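Local coordinates for protein beta-L-arabinobiosidase (Bacteroides thetaiotaomicron, PDB 5MQR) that probably hydrolyses arabinose-containing glycosidic linkages as a six-hairpin glycosidase in the breakdown of plant pectin, and may also act as a sialidase, at residues I887-W892 and K914-P919; V905-I910 and L955-N960; E807-G812 and R927-F932; F871-R876 and N882-I887. All blocks are in the same frame, centred on the assembly; numbering follows the deposited sequence.

In the fold
All four contacts lie in the glycoside hydrolase domain of the MGH1-like family and touch one another in a continuous run, away from the residues that bind calcium and sodium. Interactions 1 and 2 are closest, their centres about 7 Å apart, and are joined by Y889 OH, 2.7 Å from A906 O, and by W892 O, 2.9 Å from N960 ND2. Interaction 4 lies about 10 Å from interaction 1, sharing I887 with it, and F871 CZ comes within 3.6 Å of F916 CE2. Interaction 3 lies about 10 Å from interaction 4; the hydroxyl of S810 ties them, meeting E885 and T874. Residues 927-928 pair with 914-915, linking interactions 1 and 3.

Interaction 1 (I887-W892 and K914-P919); sequences IGYIPW and KGFSAP
An edge-to-face aromatic pair, Y889 against F916, joins the turn of 3-10 helix leading into helix 890-893 to the loop ahead of the short strand 917-918. The edge of the tyrosine is directed toward the face of the phenylalanine, with the ring centroids 5.3 Å apart and the planes inclined at 64°. The pair is offset, so the touching is done by CE2 and OH of the tyrosine against the CD2-CE2 side of the phenylalanine: Y889 CE2 lies 3.6 Å from F916 CE2, and the phenolic oxygen Y889 OH reaches the same F916 CE2 at 3.4 Å. Both side chains have to extend to meet, since their CA atoms are 11.2 Å apart, and they run alongside in opposing directions. In Y889 the ring carbon CG stands opposite the carbonyl carbon (chi1 -68°), which sends the ring out from the 3-10 turn. Within the six-hairpin glycosidase domain this pair is part of a larger aromatic cluster, in which Y889 also stacks on W907 and meets F871 edge-to-face. Its hydroxyl is hydrogen-bonded to A906 O, so the buried polar end of the tyrosine has a partner. The backbone of F916 is hydrogen-bonded to E909 and T923, while bonds from I890 N to I887 O (3.1 Å) and from W892 N to Y889 O hold the helical turn that carries the tyrosine.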
loop_
_atom_site.group_PDB
_atom_site.type_symbol
_atom_site.label_atom_id
_atom_site.label_comp_id
_atom_site.label_asym_id
_atom_site.label_seq_id
_atom_site.Cartn_x
_atom_site.Cartn_y
_atom_site.Cartn_z
ATOM N N ILE A 887 -23.144 6.463 -34.239
ATOM C CA ILE A 887 -23.088 7.918 -34.165
ATOM C C ILE A 887 -24.224 8.498 -33.327
ATOM O O ILE A 887 -24.090 9.583 -32.816
ATOM C CB ILE A 887 -23.021 8.637 -35.536
ATOM C CG1 ILE A 887 -24.253 8.351 -36.406
ATOM C CG2 ILE A 887 -21.730 8.271 -36.249
ATOM C CD1 ILE A 887 -24.391 9.295 -37.602
ATOM N N GLY A 888 -25.322 7.766 -33.176
ATOM C CA GLY A 888 -26.428 8.191 -32.311
ATOM C C GLY A 888 -26.119 8.266 -30.818
ATOM O O GLY A 888 -26.927 8.815 -30.051
ATOM N N TYR A 889 -24.990 7.684 -30.395
ATOM C CA TYR A 889 -24.540 7.810 -29.024
ATOM C C TYR A 889 -23.636 9.014 -28.788
ATOM O O TYR A 889 -23.447 9.386 -27.646
ATOM C CB TYR A 889 -23.858 6.529 -28.543
ATOM C CG TYR A 889 -24.801 5.343 -28.409
ATOM C CD1 TYR A 889 -25.936 5.393 -27.586
ATOM C CD2 TYR A 889 -24.546 4.157 -29.096
ATOM C CE1 TYR A 889 -26.790 4.295 -27.489
ATOM C CE2 TYR A 889 -25.387 3.064 -28.999
ATOM C CZ TYR A 889 -26.505 3.132 -28.213
ATOM O OH TYR A 889 -27.300 2.014 -28.155
ATOM N N ILE A 890 -23.160 9.670 -29.846
ATOM C CA ILE A 890 -22.227 10.806 -29.730
ATOM C C ILE A 890 -22.798 11.987 -28.929
ATOM O O ILE A 890 -22.055 12.615 -28.209
ATOM C CB ILE A 890 -21.692 11.253 -31.103
ATOM C CG1 ILE A 890 -20.846 10.130 -31.724
ATOM C CG2 ILE A 890 -20.775 12.468 -31.010
ATOM C CD1 ILE A 890 -20.443 10.407 -33.166
ATOM N N PRO A 891 -24.118 12.254 -28.977
ATOM C CA PRO A 891 -24.593 13.304 -28.073
ATOM C C PRO A 891 -24.119 13.158 -26.608
ATOM O O PRO A 891 -23.773 14.172 -25.981
ATOM C CB PRO A 891 -26.111 13.190 -28.176
ATOM C CG PRO A 891 -26.329 12.676 -29.567
ATOM C CD PRO A 891 -25.226 11.661 -29.733
ATOM N N TRP A 892 -24.092 11.927 -26.086
ATOM C CA TRP A 892 -23.613 11.674 -24.718
ATOM C C TRP A 892 -22.091 11.800 -24.517
ATOM O O TRP A 892 -21.636 11.974 -23.398
ATOM C CB TRP A 892 -24.056 10.301 -24.220
ATOM C CG TRP A 892 -25.480 10.275 -23.901
ATOM C CD1 TRP A 892 -26.070 10.738 -22.767
ATOM C CD2 TRP A 892 -26.526 9.790 -24.728
ATOM N NE1 TRP A 892 -27.407 10.549 -22.824
ATOM C CE2 TRP A 892 -27.724 9.956 -24.012
ATOM C CE3 TRP A 892 -26.563 9.185 -25.989
ATOM C CZ2 TRP A 892 -28.961 9.573 -24.519
ATOM C CZ3 TRP A 892 -27.804 8.806 -26.511
ATOM C CH2 TRP A 892 -28.986 9.009 -25.772
ATOM N N LYS A 914 -29.580 -7.644 -31.898
ATOM C CA LYS A 914 -30.183 -7.026 -33.058
ATOM C C LYS A 914 -29.817 -5.559 -33.148
ATOM O O LYS A 914 -30.036 -4.923 -34.179
ATOM C CB LYS A 914 -31.703 -7.193 -32.990
ATOM C CG LYS A 914 -32.144 -8.642 -32.855
ATOM C CD LYS A 914 -31.604 -9.473 -34.009
ATOM C CE LYS A 914 -32.332 -10.803 -34.166
ATOM N NZ LYS A 914 -31.888 -11.551 -35.378
ATOM N N GLY A 915 -29.310 -5.026 -32.049
ATOM C CA GLY A 915 -28.739 -3.695 -31.995
ATOM C C GLY A 915 -27.240 -3.674 -32.250
ATOM O O GLY A 915 -26.783 -4.021 -33.343
ATOM N N PHE A 916 -26.488 -3.269 -31.231
ATOM C CA PHE A 916 -25.054 -3.089 -31.373
ATOM C C PHE A 916 -24.208 -4.220 -30.793
ATOM O O PHE A 916 -23.004 -4.267 -31.049
ATOM C CB PHE A 916 -24.638 -1.737 -30.782
ATOM C CG PHE A 916 -25.333 -0.582 -31.427
ATOM C CD1 PHE A 916 -24.942 -0.140 -32.690
ATOM C CD2 PHE A 916 -26.410 0.034 -30.811
ATOM C CE1 PHE A 916 -25.605 0.907 -33.323
ATOM C CE2 PHE A 916 -27.076 1.095 -31.430
ATOM C CZ PHE A 916 -26.678 1.527 -32.687
ATOM N N SER A 917 -24.815 -5.128 -30.030
ATOM C CA SER A 917 -24.047 -6.166 -29.351
ATOM C C SER A 917 -23.618 -7.232 -30.338
ATOM O O SER A 917 -24.466 -7.903 -30.933
ATOM C CB SER A 917 -24.851 -6.816 -28.246
ATOM O OG SER A 917 -24.005 -7.659 -27.516
ATOM N N ALA A 918 -22.309 -7.380 -30.526
ATOM C CA ALA A 918 -21.761 -8.422 -31.422
ATOM C C ALA A 918 -20.697 -9.250 -30.717
ATOM O O ALA A 918 -20.212 -8.835 -29.648
ATOM C CB ALA A 918 -21.186 -7.788 -32.684
ATOM N N PRO A 919 -20.314 -10.407 -31.312
ATOM C CA PRO A 919 -19.309 -11.218 -30.649
ATOM C C PRO A 919 -17.967 -10.527 -30.356
ATOM O O PRO A 919 -17.383 -10.816 -29.311
ATOM C CB PRO A 919 -19.146 -12.424 -31.591
ATOM C CG PRO A 919 -20.497 -12.582 -32.187
ATOM C CD PRO A 919 -20.945 -11.157 -32.415
#

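Interaction 2 (V905-I910 and L955-N960); sequences VAWKEI and LTAMAN
At W907 and M958 the two backbones come nearest, with CA atoms 8.1 Å apart: residues 905-908 coil helically without the regular bonds and run into a 3-10 turn at 909-910, whereas 955-960 is regular helix. W907 spans the gap with the six-membered part of its indole. Its CH2 reaches the helix backbone 3.5 Å from M958 N, CZ3 rests 3.7 Å from M958 CB, and A957 CB meets the ring edge in plane, 4.0 Å from W907 CH2. M958, present as selenomethionine, sets CG opposite its backbone N (chi1 -168°) and bends at its last torsion (chi3 -38°), which brings CE to I910 CG2, tip to tip at 4.0 Å. Were W907 replaced by the much smaller alanine, the space beside A957 and M958 would probably be left unfilled, and Y889 and F961 would lose their stacking partner. Helix 972-985 is touched by L955 of helix 948-964 and by I910 of the 905-910 segment, helix 1022-1029 by T956, while W892 of helix 890-893 packs on A957.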
loop_
_atom_site.group_PDB
_atom_site.type_symbol
_atom_site.label_atom_id
_atom_site.label_comp_id
_atom_site.label_asym_id
_atom_site.label_seq_id
_atom_site.Cartn_x
_atom_site.Cartn_y
_atom_site.Cartn_z
ATOM N N VAL A 905 -33.694 4.888 -23.218
ATOM C CA VAL A 905 -34.028 3.689 -23.959
ATOM C C VAL A 905 -33.058 3.432 -25.136
ATOM O O VAL A 905 -32.827 2.287 -25.466
ATOM C CB VAL A 905 -35.502 3.730 -24.403
ATOM C CG1 VAL A 905 -35.684 4.717 -25.531
ATOM C CG2 VAL A 905 -35.993 2.359 -24.825
ATOM N N ALA A 906 -32.459 4.475 -25.723
ATOM C CA ALA A 906 -31.402 4.309 -26.743
ATOM C C ALA A 906 -30.261 3.367 -26.332
ATOM O O ALA A 906 -29.734 2.603 -27.136
ATOM C CB ALA A 906 -30.828 5.667 -27.146
ATOM N N TRP A 907 -29.906 3.430 -25.060
ATOM C CA TRP A 907 -28.820 2.637 -24.529
ATOM C C TRP A 907 -29.141 1.141 -24.392
ATOM O O TRP A 907 -28.226 0.340 -24.185
ATOM C CB TRP A 907 -28.346 3.228 -23.194
ATOM C CG TRP A 907 -27.613 4.494 -23.403
ATOM C CD1 TRP A 907 -28.064 5.751 -23.179
ATOM C CD2 TRP A 907 -26.293 4.620 -23.897
ATOM N NE1 TRP A 907 -27.101 6.671 -23.511
ATOM C CE2 TRP A 907 -25.994 6.001 -23.949
ATOM C CE3 TRP A 907 -25.326 3.704 -24.306
ATOM C CZ2 TRP A 907 -24.764 6.483 -24.396
ATOM C CZ3 TRP A 907 -24.098 4.182 -24.753
ATOM C CH2 TRP A 907 -23.827 5.561 -24.785
ATOM N N LYS A 908 -30.408 0.756 -24.531
ATOM C CA LYS A 908 -30.767 -0.661 -24.513
ATOM C C LYS A 908 -30.154 -1.415 -25.686
ATOM O O LYS A 908 -29.910 -2.613 -25.578
ATOM C CB LYS A 908 -32.285 -0.864 -24.497
ATOM C CG LYS A 908 -32.913 -0.447 -23.186
ATOM C CD LYS A 908 -34.390 -0.804 -23.092
ATOM C CE LYS A 908 -34.896 -0.485 -21.687
ATOM N NZ LYS A 908 -36.284 -0.987 -21.445
ATOM N N GLU A 909 -29.873 -0.711 -26.781
ATOM C CA GLU A 909 -29.321 -1.347 -27.975
ATOM C C GLU A 909 -27.886 -1.841 -27.798
ATOM O O GLU A 909 -27.406 -2.635 -28.584
ATOM C CB GLU A 909 -29.428 -0.415 -29.181
ATOM C CG GLU A 909 -30.853 0.006 -29.485
ATOM C CD GLU A 909 -31.780 -1.193 -29.653
ATOM O OE1 GLU A 909 -31.550 -1.964 -30.609
ATOM O OE2 GLU A 909 -32.713 -1.371 -28.820
ATOM N N ILE A 910 -27.226 -1.396 -26.744
ATOM C CA ILE A 910 -25.919 -1.906 -26.376
ATOM C C ILE A 910 -25.983 -3.405 -26.019
ATOM O O ILE A 910 -25.031 -4.148 -26.295
ATOM C CB ILE A 910 -25.317 -1.070 -25.224
ATOM C CG1 ILE A 910 -25.054 0.367 -25.675
ATOM C CG2 ILE A 910 -24.019 -1.656 -24.702
ATOM C CD1 ILE A 910 -24.106 0.549 -26.843
ATOM N N LEU A 955 -17.991 4.164 -26.009
ATOM C CA LEU A 955 -17.583 3.858 -24.634
ATOM C C LEU A 955 -17.374 5.107 -23.782
ATOM O O LEU A 955 -17.654 5.095 -22.594
ATOM C CB LEU A 955 -16.343 2.965 -24.636
ATOM C CG LEU A 955 -16.652 1.523 -25.046
ATOM C CD1 LEU A 955 -15.404 0.794 -25.532
ATOM C CD2 LEU A 955 -17.300 0.727 -23.922
ATOM N N THR A 956 -16.901 6.182 -24.404
ATOM C CA THR A 956 -16.682 7.453 -23.724
ATOM C C THR A 956 -18.025 8.006 -23.324
ATOM O O THR A 956 -18.241 8.401 -22.194
ATOM C CB THR A 956 -15.912 8.436 -24.635
ATOM O OG1 THR A 956 -14.600 7.912 -24.865
ATOM C CG2 THR A 956 -15.781 9.835 -24.000
ATOM N N ALA A 957 -18.938 8.010 -24.302
ATOM C CA ALA A 957 -20.328 8.412 -24.108
ATOM C C ALA A 957 -21.056 7.567 -23.066
ATOM O O ALA A 957 -21.812 8.103 -22.254
ATOM C CB ALA A 957 -21.050 8.338 -25.443
HETATM N N MSE A 958 -20.830 6.250 -23.095
HETATM C CA MSE A 958 -21.494 5.314 -22.170
HETATM C C MSE A 958 -21.069 5.585 -20.759
HETATM O O MSE A 958 -21.890 5.572 -19.836
HETATM C CB MSE A 958 -21.171 3.882 -22.533
HETATM C CG MSE A 958 -22.060 2.894 -21.806
HETATM SE SE MSE A 958 -21.545 1.027 -22.212
HETATM C CE MSE A 958 -21.035 0.968 -24.106
ATOM N N ALA A 959 -19.777 5.843 -20.597
ATOM C CA ALA A 959 -19.233 6.255 -19.309
ATOM C C ALA A 959 -19.839 7.564 -18.833
ATOM O O ALA A 959 -20.167 7.682 -17.662
ATOM C CB ALA A 959 -17.713 6.367 -19.374
ATOM N N ASN A 960 -19.979 8.549 -19.730
ATOM C CA ASN A 960 -20.589 9.826 -19.346
ATOM C C ASN A 960 -22.005 9.608 -18.853
ATOM O O ASN A 960 -22.406 10.144 -17.822
ATOM C CB ASN A 960 -20.611 10.811 -20.515
ATOM C CG ASN A 960 -19.256 11.425 -20.802
ATOM O OD1 ASN A 960 -18.321 11.373 -19.994
ATOM N ND2 ASN A 960 -19.153 12.043 -21.964
#

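Interaction 3 (E807-G812 and R927-F932); sequences ESISGG and RRHPEF
I809 packs against a type I beta turn, H929 to F932, so that one isoleucine side chain joins two irregular loops of the six-hairpin domain that lie more than a hundred residues apart in the chain. Both branches are used: CG2 opposite the backbone N and CG1 opposite the carbonyl carbon (chi1 -64°) send them to different parts of the turn. CG2 approaches the imidazole obliquely, 3.7 Å from H929 CE1, and also comes within 3.9 Å of E931 OE1. CD1 settles on the backbone of the turn, 3.8 Å from E931 O and 4.0 Å from F932 N.

A second shell holds the turn in shape. F932 N donates to H929 O at 2.9 Å, the bond that closes it, and P930 CD lies over one face of the imidazole. The carboxylate of E931 forms a salt bridge from OE1 to R935. On the other loop, S808 OG, also hydrogen-bonded to D800, accepts from G811 N in a bent bond (2.8 Å) of an ST motif. The imidazole takes a backbone N-H from two residues on: E931 N donates to H929 ND1 at 3.2 Å (151° at the hydrogen), the donor lying 32° out of the ring plane.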
loop_
_atom_site.group_PDB
_atom_site.type_symbol
_atom_site.label_atom_id
_atom_site.label_comp_id
_atom_site.label_asym_id
_atom_site.label_seq_id
_atom_site.Cartn_x
_atom_site.Cartn_y
_atom_site.Cartn_z
ATOM N N GLU A 807 -19.316 5.206 -46.591
ATOM C CA GLU A 807 -20.212 4.053 -46.737
ATOM C C GLU A 807 -21.041 3.736 -45.478
ATOM O O GLU A 807 -21.331 2.568 -45.203
ATOM C CB GLU A 807 -19.465 2.772 -47.172
ATOM C CG GLU A 807 -18.289 2.907 -48.123
ATOM C CD GLU A 807 -18.549 3.780 -49.322
ATOM O OE1 GLU A 807 -19.625 3.674 -49.940
ATOM O OE2 GLU A 807 -17.637 4.588 -49.627
ATOM N N SER A 808 -21.421 4.764 -44.723
ATOM C CA SER A 808 -22.376 4.587 -43.650
ATOM C C SER A 808 -23.742 4.343 -44.289
ATOM O O SER A 808 -23.958 4.707 -45.438
ATOM C CB SER A 808 -22.417 5.820 -42.742
ATOM O OG SER A 808 -23.071 6.921 -43.354
ATOM N N ILE A 809 -24.650 3.734 -43.531
ATOM C CA ILE A 809 -26.019 3.526 -43.978
ATOM C C ILE A 809 -26.749 4.869 -44.086
ATOM O O ILE A 809 -27.298 5.185 -45.155
ATOM C CB ILE A 809 -26.797 2.558 -43.060
ATOM C CG1 ILE A 809 -26.151 1.160 -43.131
ATOM C CG2 ILE A 809 -28.272 2.478 -43.476
ATOM C CD1 ILE A 809 -26.652 0.160 -42.101
ATOM N N SER A 810 -26.744 5.675 -43.017
ATOM C CA SER A 810 -27.509 6.936 -43.059
ATOM C C SER A 810 -26.920 7.853 -44.127
ATOM O O SER A 810 -27.623 8.591 -44.801
ATOM C CB SER A 810 -27.564 7.642 -41.705
ATOM O OG SER A 810 -26.301 8.124 -41.301
ATOM N N GLY A 811 -25.608 7.788 -44.250
ATOM C CA GLY A 811 -24.964 8.148 -45.455
ATOM C C GLY A 811 -24.572 9.589 -45.578
ATOM O O GLY A 811 -24.781 10.430 -44.678
ATOM N N GLY A 812 -23.890 9.786 -46.700
ATOM C CA GLY A 812 -23.787 11.023 -47.331
ATOM C C GLY A 812 -22.540 11.321 -48.105
ATOM O O GLY A 812 -21.959 12.337 -47.805
ATOM N N ARG A 927 -27.498 -4.216 -36.071
ATOM C CA ARG A 927 -27.385 -5.475 -36.818
ATOM C C ARG A 927 -28.682 -5.903 -37.535
ATOM O O ARG A 927 -28.621 -6.594 -38.560
ATOM C CB ARG A 927 -26.867 -6.567 -35.897
ATOM C CG ARG A 927 -25.448 -6.271 -35.437
ATOM C CD ARG A 927 -24.959 -7.280 -34.424
ATOM N NE ARG A 927 -24.630 -8.554 -35.049
ATOM C CZ ARG A 927 -24.538 -9.727 -34.414
ATOM N NH1 ARG A 927 -24.755 -9.839 -33.099
ATOM N NH2 ARG A 927 -24.229 -10.813 -35.108
ATOM N N ARG A 928 -29.837 -5.473 -37.009
ATOM C CA ARG A 928 -31.154 -5.714 -37.637
ATOM C C ARG A 928 -31.408 -4.997 -38.958
ATOM O O ARG A 928 -32.356 -5.337 -39.665
ATOM C CB ARG A 928 -32.295 -5.320 -36.680
ATOM C CG ARG A 928 -32.409 -3.823 -36.366
ATOM C CD ARG A 928 -33.677 -3.538 -35.576
ATOM N NE ARG A 928 -33.608 -4.100 -34.230
ATOM C CZ ARG A 928 -32.961 -3.550 -33.200
ATOM N NH1 ARG A 928 -32.305 -2.394 -33.320
ATOM N NH2 ARG A 928 -32.976 -4.157 -32.023
ATOM N N HIS A 929 -30.625 -3.972 -39.273
ATOM C CA HIS A 929 -30.945 -3.163 -40.420
ATOM C C HIS A 929 -30.649 -3.920 -41.728
ATOM O O HIS A 929 -29.568 -4.506 -41.874
ATOM C CB HIS A 929 -30.231 -1.818 -40.385
ATOM C CG HIS A 929 -30.855 -0.813 -41.289
ATOM N ND1 HIS A 929 -30.481 -0.680 -42.600
ATOM C CD2 HIS A 929 -31.858 0.070 -41.088
ATOM C CE1 HIS A 929 -31.220 0.248 -43.179
ATOM N NE2 HIS A 929 -32.061 0.725 -42.280
ATOM N N PRO A 930 -31.618 -3.925 -42.673
ATOM C CA PRO A 930 -31.414 -4.703 -43.904
ATOM C C PRO A 930 -30.205 -4.284 -44.743
ATOM O O PRO A 930 -29.694 -5.091 -45.502
ATOM C CB PRO A 930 -32.724 -4.482 -44.703
ATOM C CG PRO A 930 -33.731 -3.969 -43.715
ATOM C CD PRO A 930 -32.954 -3.287 -42.626
ATOM N N GLU A 931 -29.788 -3.029 -44.653
ATOM C CA GLU A 931 -28.554 -2.582 -45.303
ATOM C C GLU A 931 -27.251 -2.807 -44.507
ATOM O O GLU A 931 -26.174 -2.343 -44.939
ATOM C CB GLU A 931 -28.669 -1.114 -45.720
ATOM C CG GLU A 931 -29.875 -0.794 -46.602
ATOM C CD GLU A 931 -29.995 0.699 -46.894
ATOM O OE1 GLU A 931 -28.941 1.339 -47.137
ATOM O OE2 GLU A 931 -31.140 1.239 -46.888
ATOM N N PHE A 932 -27.326 -3.521 -43.379
ATOM C CA PHE A 932 -26.144 -3.836 -42.557
ATOM C C PHE A 932 -25.113 -4.587 -43.389
ATOM O O PHE A 932 -25.401 -5.650 -43.905
ATOM C CB PHE A 932 -26.540 -4.675 -41.323
ATOM C CG PHE A 932 -25.392 -4.977 -40.387
ATOM C CD1 PHE A 932 -24.610 -6.118 -40.566
ATOM C CD2 PHE A 932 -25.086 -4.120 -39.321
ATOM C CE1 PHE A 932 -23.554 -6.396 -39.705
ATOM C CE2 PHE A 932 -24.036 -4.411 -38.458
ATOM C CZ PHE A 932 -23.266 -5.540 -38.650
#

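Interaction 4 (F871-R876 and N882-I887); sequences FFETMR and NVREAI
N882 presents its backbone to E873, with N882 CA 3.2 Å from E873 OE1. V883 gives the same carboxylate oxygen a bent, weak hydrogen bond from its N (3.1 Å, 122°), and V883 O is hydrogen-bonded to a water that accepts from T874 N. R884 turns to the ring of F871: its CB stands over one face, 3.9 Å from the centroid and 20° off the normal, a CH-pi contact, while its CG lies 3.4 Å from E873 OE2. The guanidinium passes on to a salt bridge with E926. E885 then meets the edge of that ring, its O in the ring plane and 3.2 Å from F871 CE2; its N donates to a second water, hydrogen-bonded also to F872 O. Replacing F871 with an alanine would probably uncover the aliphatic part of R884 and open a gap beside E885 O. E885 OE1 is hydrogen-bonded to the first water at 2.7 Å and to S810 OG. Last comes I887: its CG1 stands between the backbone N and the carbonyl carbon (chi1 61°), which carries CD1 to 3.5 Å from T874 OG1, itself hydrogen-bonded to S810 OG. In this loop return two waters carry most of the polar contact, the one direct hydrogen bond being weak. E873, hydrogen-bonded to H869, keeps its OE2 4.8 Å from R884 NE, near enough for the opposite charges probably to favour each other.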
loop_
_atom_site.group_PDB
_atom_site.type_symbol
_atom_site.label_atom_id
_atom_site.label_comp_id
_atom_site.label_asym_id
_atom_site.label_seq_id
_atom_site.Cartn_x
_atom_site.Cartn_y
_atom_site.Cartn_z
ATOM N N PHE A 871 -34.161 7.034 -30.669
ATOM C CA PHE A 871 -32.742 6.988 -30.977
ATOM C C PHE A 871 -32.361 8.231 -31.797
ATOM O O PHE A 871 -33.139 8.683 -32.659
ATOM C CB PHE A 871 -32.422 5.720 -31.785
ATOM C CG PHE A 871 -31.027 5.244 -31.616
ATOM C CD1 PHE A 871 -30.668 4.493 -30.500
ATOM C CD2 PHE A 871 -30.058 5.574 -32.542
ATOM C CE1 PHE A 871 -29.359 4.067 -30.323
ATOM C CE2 PHE A 871 -28.749 5.148 -32.372
ATOM C CZ PHE A 871 -28.401 4.394 -31.261
ATOM N N PHE A 872 -31.188 8.791 -31.511
ATOM C CA PHE A 872 -30.675 9.926 -32.263
ATOM C C PHE A 872 -30.138 9.433 -33.576
ATOM O O PHE A 872 -29.324 8.521 -33.605
ATOM C CB PHE A 872 -29.554 10.649 -31.520
ATOM C CG PHE A 872 -30.025 11.432 -30.338
ATOM C CD1 PHE A 872 -30.706 12.618 -30.517
ATOM C CD2 PHE A 872 -29.772 10.987 -29.038
ATOM C CE1 PHE A 872 -31.143 13.345 -29.427
ATOM C CE2 PHE A 872 -30.194 11.725 -27.940
ATOM C CZ PHE A 872 -30.883 12.907 -28.139
ATOM N N GLU A 873 -30.595 10.043 -34.659
ATOM C CA GLU A 873 -30.278 9.581 -36.001
ATOM C C GLU A 873 -30.090 10.754 -36.963
ATOM O O GLU A 873 -30.563 11.870 -36.721
ATOM C CB GLU A 873 -31.389 8.660 -36.513
ATOM C CG GLU A 873 -31.577 7.390 -35.687
ATOM C CD GLU A 873 -32.672 6.470 -36.219
ATOM O OE1 GLU A 873 -33.223 6.742 -37.302
ATOM O OE2 GLU A 873 -32.973 5.448 -35.544
ATOM N N THR A 874 -29.383 10.459 -38.048
ATOM C CA THR A 874 -29.128 11.387 -39.130
ATOM C C THR A 874 -30.443 11.838 -39.735
ATOM O O THR A 874 -31.374 11.046 -39.866
ATOM C CB THR A 874 -28.311 10.709 -40.234
ATOM O OG1 THR A 874 -27.029 10.339 -39.717
ATOM C CG2 THR A 874 -28.121 11.632 -41.428
HETATM N N MSE A 875 -30.525 13.116 -40.050
HETATM C CA MSE A 875 -31.723 13.668 -40.680
HETATM C C MSE A 875 -31.296 13.887 -42.111
HETATM O O MSE A 875 -30.362 14.647 -42.385
HETATM C CB MSE A 875 -32.135 14.867 -39.814
HETATM C CG MSE A 875 -33.444 15.581 -40.134
HETATM SE SE MSE A 875 -35.033 14.389 -40.192
HETATM C CE MSE A 875 -35.242 13.654 -38.418
ATOM N N ARG A 876 -31.913 13.153 -43.033
ATOM C CA ARG A 876 -31.730 13.407 -44.469
ATOM C C ARG A 876 -32.561 14.642 -44.867
ATOM O O ARG A 876 -33.308 15.189 -44.048
ATOM C CB ARG A 876 -32.091 12.174 -45.324
ATOM C CG ARG A 876 -31.251 10.931 -45.020
ATOM C CD ARG A 876 -31.334 9.915 -46.152
ATOM N NE ARG A 876 -30.474 8.740 -45.944
ATOM C CZ ARG A 876 -30.879 7.468 -45.861
ATOM N NH1 ARG A 876 -32.160 7.118 -45.958
ATOM N NH2 ARG A 876 -29.976 6.514 -45.693
ATOM N N ASN A 882 -33.707 6.733 -40.568
ATOM C CA ASN A 882 -34.339 5.519 -40.059
ATOM C C ASN A 882 -33.359 4.362 -39.987
ATOM O O ASN A 882 -33.634 3.276 -40.504
ATOM C CB ASN A 882 -35.553 5.130 -40.903
ATOM C CG ASN A 882 -36.700 6.091 -40.737
ATOM O OD1 ASN A 882 -36.991 6.558 -39.631
ATOM N ND2 ASN A 882 -37.376 6.378 -41.830
ATOM N N VAL A 883 -32.198 4.644 -39.384
ATOM C CA VAL A 883 -31.195 3.651 -39.058
ATOM C C VAL A 883 -30.509 4.049 -37.753
ATOM O O VAL A 883 -30.047 5.188 -37.593
ATOM C CB VAL A 883 -30.177 3.455 -40.212
ATOM C CG1 VAL A 883 -29.463 4.745 -40.595
ATOM C CG2 VAL A 883 -29.182 2.347 -39.864
ATOM N N ARG A 884 -30.485 3.122 -36.805
ATOM C CA ARG A 884 -29.757 3.317 -35.570
ATOM C C ARG A 884 -28.283 3.015 -35.843
ATOM O O ARG A 884 -27.934 1.888 -36.262
ATOM C CB ARG A 884 -30.274 2.403 -34.467
ATOM C CG ARG A 884 -31.740 2.574 -34.104
ATOM C CD ARG A 884 -32.042 1.717 -32.889
ATOM N NE ARG A 884 -33.437 1.768 -32.458
ATOM C CZ ARG A 884 -34.458 1.150 -33.054
ATOM N NH1 ARG A 884 -34.283 0.421 -34.155
ATOM N NH2 ARG A 884 -35.676 1.280 -32.543
ATOM N N GLU A 885 -27.438 4.017 -35.621
ATOM C CA GLU A 885 -25.986 3.886 -35.829
ATOM C C GLU A 885 -25.245 4.227 -34.547
ATOM O O GLU A 885 -25.802 4.838 -33.649
ATOM C CB GLU A 885 -25.519 4.795 -36.977
ATOM C CG GLU A 885 -26.107 4.433 -38.336
ATOM C CD GLU A 885 -25.822 5.469 -39.414
ATOM O OE1 GLU A 885 -26.118 6.674 -39.219
ATOM O OE2 GLU A 885 -25.292 5.071 -40.471
ATOM N N ALA A 886 -23.973 3.864 -34.487
ATOM C CA ALA A 886 -23.149 4.196 -33.323
ATOM C C ALA A 886 -23.062 5.708 -33.126
ATOM O O ALA A 886 -22.932 6.170 -31.975
ATOM C CB ALA A 886 -21.747 3.607 -33.459
ATOM N N ILE A 887 -23.144 6.463 -34.239
ATOM C CA ILE A 887 -23.088 7.918 -34.165
ATOM C C ILE A 887 -24.224 8.498 -33.327
ATOM O O ILE A 887 -24.090 9.583 -32.816
ATOM C CB ILE A 887 -23.021 8.637 -35.536
ATOM C CG1 ILE A 887 -24.253 8.351 -36.406
ATOM C CG2 ILE A 887 -21.730 8.271 -36.249
ATOM C CD1 ILE A 887 -24.391 9.295 -37.602
HETATM O O HOH W 1 -27.924 6.832 -35.457
HETATM O O HOH W 2 -28.393 7.525 -37.931
#